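Local coordinates for oxalate--CoA ligase (Arabidopsis thaliana, PDB 5IE0), which belongs to the ANL superfamily of AMP-binding enzymes, joining a large N-terminal part to a smaller C-terminal domain, at residues 164-169 / 213-218; 178-183 / 314-319; 202-207 / 253-258. One frame throughout, in Å; residues are numbered along the deposited sequence.

Contact 1 (164-169 / 213-218). With SRT (S,R meso-tartaric acid), chain C.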
# COMPACT_ATOMS: atom_id res chain seq x y z
N GLY A 164 -6.08 -12.33 15.87
CA GLY A 164 -6.38 -11.44 14.76
C GLY A 164 -5.98 -10.03 15.16
O GLY A 164 -6.10 -9.66 16.32
N ALA A 165 -5.50 -9.25 14.20
CA ALA A 165 -5.07 -7.89 14.49
C ALA A 165 -5.53 -6.90 13.41
O ALA A 165 -5.80 -5.74 13.70
CB ALA A 165 -3.56 -7.83 14.63
N LEU A 166 -5.60 -7.37 12.17
CA LEU A 166 -5.97 -6.52 11.06
C LEU A 166 -6.90 -7.25 10.09
O LEU A 166 -6.64 -8.39 9.71
CB LEU A 166 -4.72 -6.03 10.32
CG LEU A 166 -4.88 -5.17 9.07
CD1 LEU A 166 -5.65 -3.89 9.38
CD2 LEU A 166 -3.52 -4.85 8.47
N PHE A 167 -7.99 -6.59 9.72
CA PHE A 167 -8.94 -7.15 8.77
C PHE A 167 -9.18 -6.18 7.62
O PHE A 167 -9.57 -5.03 7.84
CB PHE A 167 -10.27 -7.48 9.46
CG PHE A 167 -11.21 -8.30 8.62
CD1 PHE A 167 -11.23 -9.68 8.72
CD2 PHE A 167 -12.08 -7.69 7.73
CE1 PHE A 167 -12.09 -10.44 7.94
CE2 PHE A 167 -12.95 -8.43 6.95
CZ PHE A 167 -12.96 -9.81 7.06
N LEU A 168 -8.94 -6.65 6.41
CA LEU A 168 -9.11 -5.82 5.22
C LEU A 168 -9.87 -6.58 4.15
O LEU A 168 -10.23 -7.74 4.34
CB LEU A 168 -7.74 -5.37 4.69
CG LEU A 168 -6.93 -4.50 5.65
CD1 LEU A 168 -5.49 -4.39 5.19
CD2 LEU A 168 -7.55 -3.11 5.79
N HIS A 169 -10.14 -5.92 3.03
CA HIS A 169 -10.82 -6.56 1.91
C HIS A 169 -10.03 -6.41 0.62
O HIS A 169 -9.29 -5.45 0.45
CB HIS A 169 -12.23 -5.99 1.72
CG HIS A 169 -13.23 -6.49 2.71
ND1 HIS A 169 -13.40 -5.93 3.96
CD2 HIS A 169 -14.13 -7.51 2.63
CE1 HIS A 169 -14.36 -6.58 4.60
NE2 HIS A 169 -14.81 -7.54 3.82
N PHE A 213 -5.41 3.11 5.53
CA PHE A 213 -6.35 1.99 5.54
C PHE A 213 -6.02 0.95 4.45
O PHE A 213 -6.82 0.05 4.18
CB PHE A 213 -7.80 2.48 5.42
CG PHE A 213 -8.07 3.39 4.25
CD1 PHE A 213 -8.37 2.88 3.00
CD2 PHE A 213 -8.06 4.77 4.42
CE1 PHE A 213 -8.63 3.72 1.93
CE2 PHE A 213 -8.33 5.62 3.36
CZ PHE A 213 -8.61 5.09 2.11
N HIS A 214 -4.85 1.09 3.83
CA HIS A 214 -4.28 0.05 2.97
C HIS A 214 -2.90 -0.32 3.52
O HIS A 214 -2.31 0.46 4.26
CB HIS A 214 -4.18 0.53 1.52
CG HIS A 214 -5.51 0.70 0.85
ND1 HIS A 214 -6.41 -0.33 0.72
CD2 HIS A 214 -6.08 1.78 0.27
CE1 HIS A 214 -7.49 0.11 0.09
NE2 HIS A 214 -7.32 1.38 -0.19
N VAL A 215 -2.40 -1.51 3.20
CA VAL A 215 -1.19 -2.01 3.86
C VAL A 215 0.10 -1.31 3.45
O VAL A 215 1.08 -1.36 4.18
CB VAL A 215 -1.01 -3.54 3.66
CG1 VAL A 215 -2.05 -4.30 4.44
CG2 VAL A 215 -1.07 -3.91 2.20
N HIS A 216 0.13 -0.66 2.29
CA HIS A 216 1.36 0.04 1.88
C HIS A 216 1.70 1.14 2.89
O HIS A 216 2.77 1.12 3.50
CB HIS A 216 1.24 0.61 0.47
CG HIS A 216 2.50 1.23 -0.05
ND1 HIS A 216 2.69 1.51 -1.39
CD2 HIS A 216 3.63 1.64 0.58
CE1 HIS A 216 3.88 2.06 -1.56
NE2 HIS A 216 4.47 2.15 -0.38
N GLY A 217 0.79 2.09 3.07
CA GLY A 217 1.01 3.16 4.02
C GLY A 217 1.07 2.66 5.45
O GLY A 217 1.88 3.11 6.25
N LEU A 218 0.21 1.69 5.78
CA LEU A 218 0.08 1.20 7.15
C LEU A 218 1.32 0.43 7.62
O LEU A 218 1.92 0.78 8.63
CB LEU A 218 -1.16 0.32 7.27
CG LEU A 218 -1.51 -0.23 8.66
CD1 LEU A 218 -1.73 0.92 9.64
CD2 LEU A 218 -2.75 -1.10 8.56
O1 SRT C . -3.72 -3.04 -1.88
O11 SRT C . -3.97 -0.92 -1.43
C1 SRT C . -3.23 -1.93 -1.54
C2 SRT C . -1.75 -1.78 -1.29
O2 SRT C . -1.47 -1.68 0.08
C3 SRT C . -1.01 -2.90 -1.96
O3 SRT C . -0.90 -2.51 -3.30
C4 SRT C . 0.37 -3.06 -1.36
O4 SRT C . 0.56 -3.89 -0.44
O41 SRT C . 1.33 -2.38 -1.80
O HOH W 1 -6.98 -3.02 1.46
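Val215 and Leu168 meet at the start of helix 215-227, and the branched valine faces two ways. Its CB lies 4.1 Å from O2 of the bound meso-tartaric acid, and from there the two methyls part. CG1 is beside the backbone N (chi1 -70°); valine and leucine cross at a slant, Val215 CG1 3.5 Å from Leu168 CD1. CG2 takes the other direction and rests 3.1 Å from both O2 and O4 of the ligand. In this short side chain forked at CB, one branch thus packs on the strand while the other lies against the ligand. The longer leucine divides as well, at CG: its CD2 lies 3.6 Å from Phe213 O. Strand 164-169 leads into the phosphate-binding loop, as in ANL enzymes, and strand 179-183 returns beside it as its antiparallel partner. Farther back along 164-169, Leu166 and Leu218 meet end on, their CD2 methyls 3.8 Å apart; Phe73 of helix 67-78 touches both leucines. His214 occupies the N-cap position, and its ring turns one face to ligand O11. One residue into the helix, His216 N donates to ligand O2 at 2.9 Å, a bond bent to an N-H...O angle of 139°, using an N-H of the first turn, which has no helical acceptor before it. Water 1 lies in the plane of the His214 ring, 2.8 Å from its ND1.

Contact 2 (178-183 / 314-319). With SRT (S,R meso-tartaric acid), chain C.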
# COMPACT_ATOMS: atom_id res chain seq x y z
N LYS A 178 -13.25 -9.98 -1.13
CA LYS A 178 -12.90 -11.04 -0.18
C LYS A 178 -12.29 -10.48 1.09
O LYS A 178 -11.45 -9.57 1.05
CB LYS A 178 -11.95 -12.04 -0.83
CG LYS A 178 -12.54 -12.77 -2.02
CD LYS A 178 -11.56 -13.77 -2.62
CE LYS A 178 -10.61 -13.09 -3.59
NZ LYS A 178 -10.98 -13.39 -5.00
N GLY A 179 -12.70 -11.02 2.23
CA GLY A 179 -12.15 -10.63 3.51
C GLY A 179 -10.77 -11.23 3.75
O GLY A 179 -10.57 -12.43 3.57
N VAL A 180 -9.83 -10.38 4.12
CA VAL A 180 -8.47 -10.81 4.43
C VAL A 180 -8.14 -10.59 5.90
O VAL A 180 -7.90 -9.46 6.33
CB VAL A 180 -7.43 -10.07 3.57
CG1 VAL A 180 -6.04 -10.62 3.84
CG2 VAL A 180 -7.77 -10.20 2.09
N PRO A 181 -8.16 -11.68 6.70
CA PRO A 181 -7.79 -11.61 8.11
C PRO A 181 -6.27 -11.72 8.31
O PRO A 181 -5.65 -12.65 7.79
CB PRO A 181 -8.51 -12.81 8.72
CG PRO A 181 -8.58 -13.79 7.60
CD PRO A 181 -8.70 -13.00 6.33
N LEU A 182 -5.70 -10.77 9.03
CA LEU A 182 -4.26 -10.76 9.30
C LEU A 182 -4.01 -10.76 10.80
O LEU A 182 -4.72 -10.10 11.56
CB LEU A 182 -3.61 -9.55 8.63
CG LEU A 182 -3.82 -9.44 7.12
CD1 LEU A 182 -3.21 -8.15 6.58
CD2 LEU A 182 -3.26 -10.65 6.39
N THR A 183 -2.98 -11.49 11.22
CA THR A 183 -2.71 -11.73 12.64
C THR A 183 -1.60 -10.84 13.20
O THR A 183 -0.93 -10.12 12.46
CB THR A 183 -2.30 -13.19 12.88
OG1 THR A 183 -1.14 -13.49 12.08
CG2 THR A 183 -3.42 -14.14 12.50
N MET A 314 1.27 -7.01 -1.60
CA MET A 314 -0.19 -7.09 -1.67
C MET A 314 -0.77 -7.39 -0.29
O MET A 314 -0.05 -7.82 0.62
CB MET A 314 -0.63 -8.16 -2.68
CG MET A 314 -0.35 -9.61 -2.28
SD MET A 314 -0.51 -10.76 -3.67
CE MET A 314 -2.24 -10.58 -4.09
N THR A 315 -2.07 -7.15 -0.15
CA THR A 315 -2.75 -7.29 1.14
C THR A 315 -2.60 -8.68 1.75
O THR A 315 -2.34 -8.82 2.94
CB THR A 315 -4.25 -6.97 1.00
OG1 THR A 315 -4.41 -5.67 0.41
CG2 THR A 315 -4.94 -7.00 2.36
N GLU A 316 -2.75 -9.71 0.92
CA GLU A 316 -2.68 -11.09 1.41
C GLU A 316 -1.29 -11.45 1.95
O GLU A 316 -1.15 -12.42 2.69
CB GLU A 316 -3.07 -12.07 0.30
CG GLU A 316 -4.53 -12.02 -0.10
CD GLU A 316 -4.82 -11.07 -1.25
OE1 GLU A 316 -4.12 -10.03 -1.37
OE2 GLU A 316 -5.75 -11.35 -2.03
N ALA A 317 -0.28 -10.67 1.58
CA ALA A 317 1.08 -10.91 2.05
C ALA A 317 1.45 -9.97 3.20
O ALA A 317 2.62 -9.86 3.55
CB ALA A 317 2.05 -10.74 0.90
N THR A 318 0.44 -9.30 3.76
CA THR A 318 0.65 -8.24 4.73
C THR A 318 1.67 -7.26 4.16
O THR A 318 2.68 -6.93 4.79
CB THR A 318 1.12 -8.79 6.10
OG1 THR A 318 0.31 -9.91 6.46
CG2 THR A 318 1.00 -7.73 7.19
N HIS A 319 1.39 -6.83 2.92
CA HIS A 319 2.24 -5.93 2.14
C HIS A 319 3.45 -6.67 1.55
O HIS A 319 3.28 -7.49 0.65
CB HIS A 319 2.68 -4.72 2.96
CG HIS A 319 3.29 -3.62 2.13
ND1 HIS A 319 2.68 -3.13 0.99
CD2 HIS A 319 4.43 -2.92 2.28
CE1 HIS A 319 3.44 -2.18 0.47
NE2 HIS A 319 4.50 -2.03 1.24
O1 SRT C . -3.72 -3.04 -1.88
O11 SRT C . -3.97 -0.92 -1.43
C1 SRT C . -3.23 -1.93 -1.54
C2 SRT C . -1.75 -1.78 -1.29
O2 SRT C . -1.47 -1.68 0.08
C3 SRT C . -1.01 -2.90 -1.96
O3 SRT C . -0.90 -2.51 -3.30
C4 SRT C . 0.37 -3.06 -1.36
O4 SRT C . 0.56 -3.89 -0.44
O41 SRT C . 1.33 -2.38 -1.80
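Val180 and Leu182, on one side of strand 179-183, lie against a tight hairpin turn, the 314-319 link between antiparallel strands 308-314 and 319-323. Its Met-Thr-Glu sequence belongs to a motif characteristic of ANL enzymes. No hydrogen bond joins the two segments; the fit is one of shape. Val180 passes Thr315 at a slant, CG1 lying 4.1 Å from Thr315 CG2, the threonine methyl serving as an apolar surface. Leu182 runs alongside Thr318, pointing the other way: its CD2 comes within 3.6 Å of Thr318 OG1, while CD1 lies 3.8 Å from Thr315 O. Beta-branched and leucine side chains suit this place, giving the strand a hydrocarbon face.

The polar atoms that the leucine touches have partners of their own: Thr315 O accepts from Thr318 N within the turn, and Thr318 OG1 is hydrogen-bonded to Asn369 O. Beside Val180, Glu316 sends its OE2 to Tyr374 OH. The turn itself is pinned by Met314 O, which Ala317 N and His319 N approach from opposite faces of its plane; Met314 N donates in return to His319 O at 3.1 Å. Thr318 and His319 both have positive phi in the turn; with CG of His319 opposite the backbone N (chi1 -167°), the imidazole lies by the bound meso-tartaric acid. There its ring stacks with that of His216, and NE2 is hydrogen-bonded to Arg286. The second ring nitrogen, His319 ND1, donates to ligand O4 at 2.7 Å with an N-H...O angle of 163°.

Contact 3 (202-207 / 253-258). With SRT (S,R meso-tartaric acid), chain D.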
# COMPACT_ATOMS: atom_id res chain seq x y z
N GLU A 202 16.59 3.73 14.39
CA GLU A 202 15.93 4.77 15.18
C GLU A 202 16.22 6.19 14.70
O GLU A 202 15.55 7.13 15.10
CB GLU A 202 16.33 4.62 16.66
CG GLU A 202 17.79 4.92 16.97
CD GLU A 202 18.70 3.71 16.82
OE1 GLU A 202 18.28 2.71 16.21
OE2 GLU A 202 19.85 3.76 17.32
N SER A 203 17.21 6.34 13.82
CA SER A 203 17.53 7.67 13.30
C SER A 203 16.72 8.02 12.05
O SER A 203 16.74 9.16 11.58
CB SER A 203 19.03 7.78 12.99
OG SER A 203 19.41 6.83 12.01
N ASP A 204 15.99 7.04 11.52
CA ASP A 204 15.20 7.27 10.31
C ASP A 204 13.92 8.04 10.61
O ASP A 204 13.46 8.10 11.75
CB ASP A 204 14.86 5.94 9.63
CG ASP A 204 16.03 5.38 8.84
OD1 ASP A 204 16.62 6.14 8.05
OD2 ASP A 204 16.35 4.19 9.02
N SER A 205 13.36 8.63 9.57
CA SER A 205 12.20 9.49 9.69
C SER A 205 11.50 9.55 8.34
O SER A 205 12.17 9.57 7.31
CB SER A 205 12.61 10.89 10.17
OG SER A 205 11.59 11.85 9.97
N THR A 206 10.17 9.55 8.34
CA THR A 206 9.44 9.64 7.09
C THR A 206 8.14 10.42 7.22
O THR A 206 7.67 10.70 8.33
CB THR A 206 9.12 8.24 6.51
OG1 THR A 206 8.73 8.36 5.14
CG2 THR A 206 8.01 7.56 7.31
N VAL A 207 7.57 10.79 6.08
CA VAL A 207 6.27 11.45 6.03
C VAL A 207 5.30 10.53 5.31
O VAL A 207 5.60 10.04 4.22
CB VAL A 207 6.35 12.82 5.31
CG1 VAL A 207 4.96 13.42 5.11
CG2 VAL A 207 7.25 13.78 6.09
N ASN A 253 13.06 16.19 9.42
CA ASN A 253 14.31 15.44 9.23
C ASN A 253 14.13 14.06 8.60
O ASN A 253 14.77 13.09 9.02
CB ASN A 253 15.03 15.29 10.56
CG ASN A 253 15.16 16.61 11.30
OD1 ASN A 253 15.56 17.62 10.72
ND2 ASN A 253 14.79 16.61 12.58
N ALA A 254 13.28 13.98 7.59
CA ALA A 254 12.99 12.72 6.91
C ALA A 254 14.24 12.14 6.24
O ALA A 254 15.07 12.88 5.72
CB ALA A 254 11.89 12.92 5.89
N THR A 255 14.35 10.82 6.24
CA THR A 255 15.48 10.15 5.62
C THR A 255 15.04 9.23 4.48
O THR A 255 15.87 8.69 3.75
CB THR A 255 16.27 9.31 6.65
OG1 THR A 255 15.40 8.33 7.22
CG2 THR A 255 16.83 10.20 7.76
N TRP A 256 13.73 9.07 4.33
CA TRP A 256 13.17 8.24 3.28
C TRP A 256 11.68 8.49 3.15
O TRP A 256 11.08 9.13 4.01
CB TRP A 256 13.42 6.75 3.56
CG TRP A 256 12.61 6.22 4.73
CD1 TRP A 256 12.79 6.51 6.05
CD2 TRP A 256 11.53 5.28 4.67
NE1 TRP A 256 11.88 5.83 6.81
CE2 TRP A 256 11.09 5.06 5.99
CE3 TRP A 256 10.88 4.60 3.63
CZ2 TRP A 256 10.04 4.20 6.30
CZ3 TRP A 256 9.83 3.75 3.94
CH2 TRP A 256 9.42 3.55 5.27
N TYR A 257 11.09 8.01 2.06
CA TYR A 257 9.63 7.93 1.97
C TYR A 257 9.23 6.82 1.01
O TYR A 257 10.03 6.35 0.21
CB TYR A 257 9.02 9.28 1.57
CG TYR A 257 9.02 9.63 0.09
CD1 TYR A 257 7.90 9.38 -0.70
CD2 TYR A 257 10.11 10.25 -0.50
CE1 TYR A 257 7.89 9.71 -2.05
CE2 TYR A 257 10.11 10.58 -1.84
CZ TYR A 257 9.00 10.31 -2.61
OH TYR A 257 8.99 10.65 -3.96
N THR A 258 7.98 6.39 1.12
CA THR A 258 7.45 5.35 0.25
C THR A 258 6.12 5.82 -0.34
O THR A 258 5.34 6.49 0.34
CB THR A 258 7.28 4.00 1.00
OG1 THR A 258 6.94 2.97 0.07
CG2 THR A 258 6.21 4.10 2.08
O1 SRT D . 14.28 12.17 12.68
O11 SRT D . 16.09 13.20 13.33
C1 SRT D . 14.95 12.74 13.58
C2 SRT D . 14.36 12.87 14.97
O2 SRT D . 15.19 12.21 15.90
C3 SRT D . 14.27 14.34 15.34
O3 SRT D . 13.34 14.98 14.49
C4 SRT D . 13.82 14.46 16.77
O4 SRT D . 14.57 14.06 17.71
O41 SRT D . 12.69 14.95 17.03
O HOH W 2 6.58 7.57 3.63
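Asp204 and Thr255 meet at about a right angle, and Thr255 OG1 works both ways. It donates to Asp204 OD1 at 2.6 Å, on the anti side of the carboxylate, and accepts from Ser205 N at 3.1 Å. A chi1 of 59° sets this hydroxyl between the threonine's own N and carbonyl carbon, where it can bridge both partners. The other carboxylate oxygen, Asp204 OD2, forms a salt bridge with Arg283 and accepts from Thr201 N.

Ser205 O takes Thr255 N at 2.7 Å, nearly straight (167°), and Trp256 N only weakly; Ala254 CA adds a CH...O contact. The serine hydroxyl turns elsewhere, to Tyr252 O and Arg21. Next along the strand, Thr206 OG1 donates to Trp256 O at 2.7 Å, coming from above the carbonyl plane, and accepts from water 2, which also donates to Val207 O and accepts from Thr258 N. The same threonine lays its CB over the five-membered ring of Trp256, 3.9 Å from the centroid, as a CH-pi contact, so one residue serves an acceptor and an aromatic face. Asn253, with the positive phi that asparagine tolerates well, is the C-prime residue of the Schellman motif ending helix 242-251; its ND2 donates at 2.9 Å to O3 of a second meso-tartaric acid, also hydrogen-bonded to Arg21.

Segments 205-207 and 256-258, from edge strands of different sheets, are inclined by 40°. Backbone bonds to Ser205 O are supplemented by threonine hydroxyls and a water, consistent with edges that do not pair regularly, making this joint polar and directional.

In the fold
From the N terminus, the chain first lays down 164-169, 178-183 and 202-207, the opening halves of contacts 1, 2 and 3. Segment 213-218 then closes contact 1, 253-258 closes contact 3, and 314-319 closes contact 2, the longest loop. Contact 3 therefore lies wholly within the span of contact 2, whereas contact 1 crosses both. Contacts 1 and 2 share the two-stranded sheet 164-169/179-183 and the same meso-tartaric acid, which sits between helix 215-227 and the turn before strand 319-323. Contact 3 joins the edges of two larger sheets and reaches contact 1 through a probable hydrogen bond between His216 NE2 and Thr258 OG1.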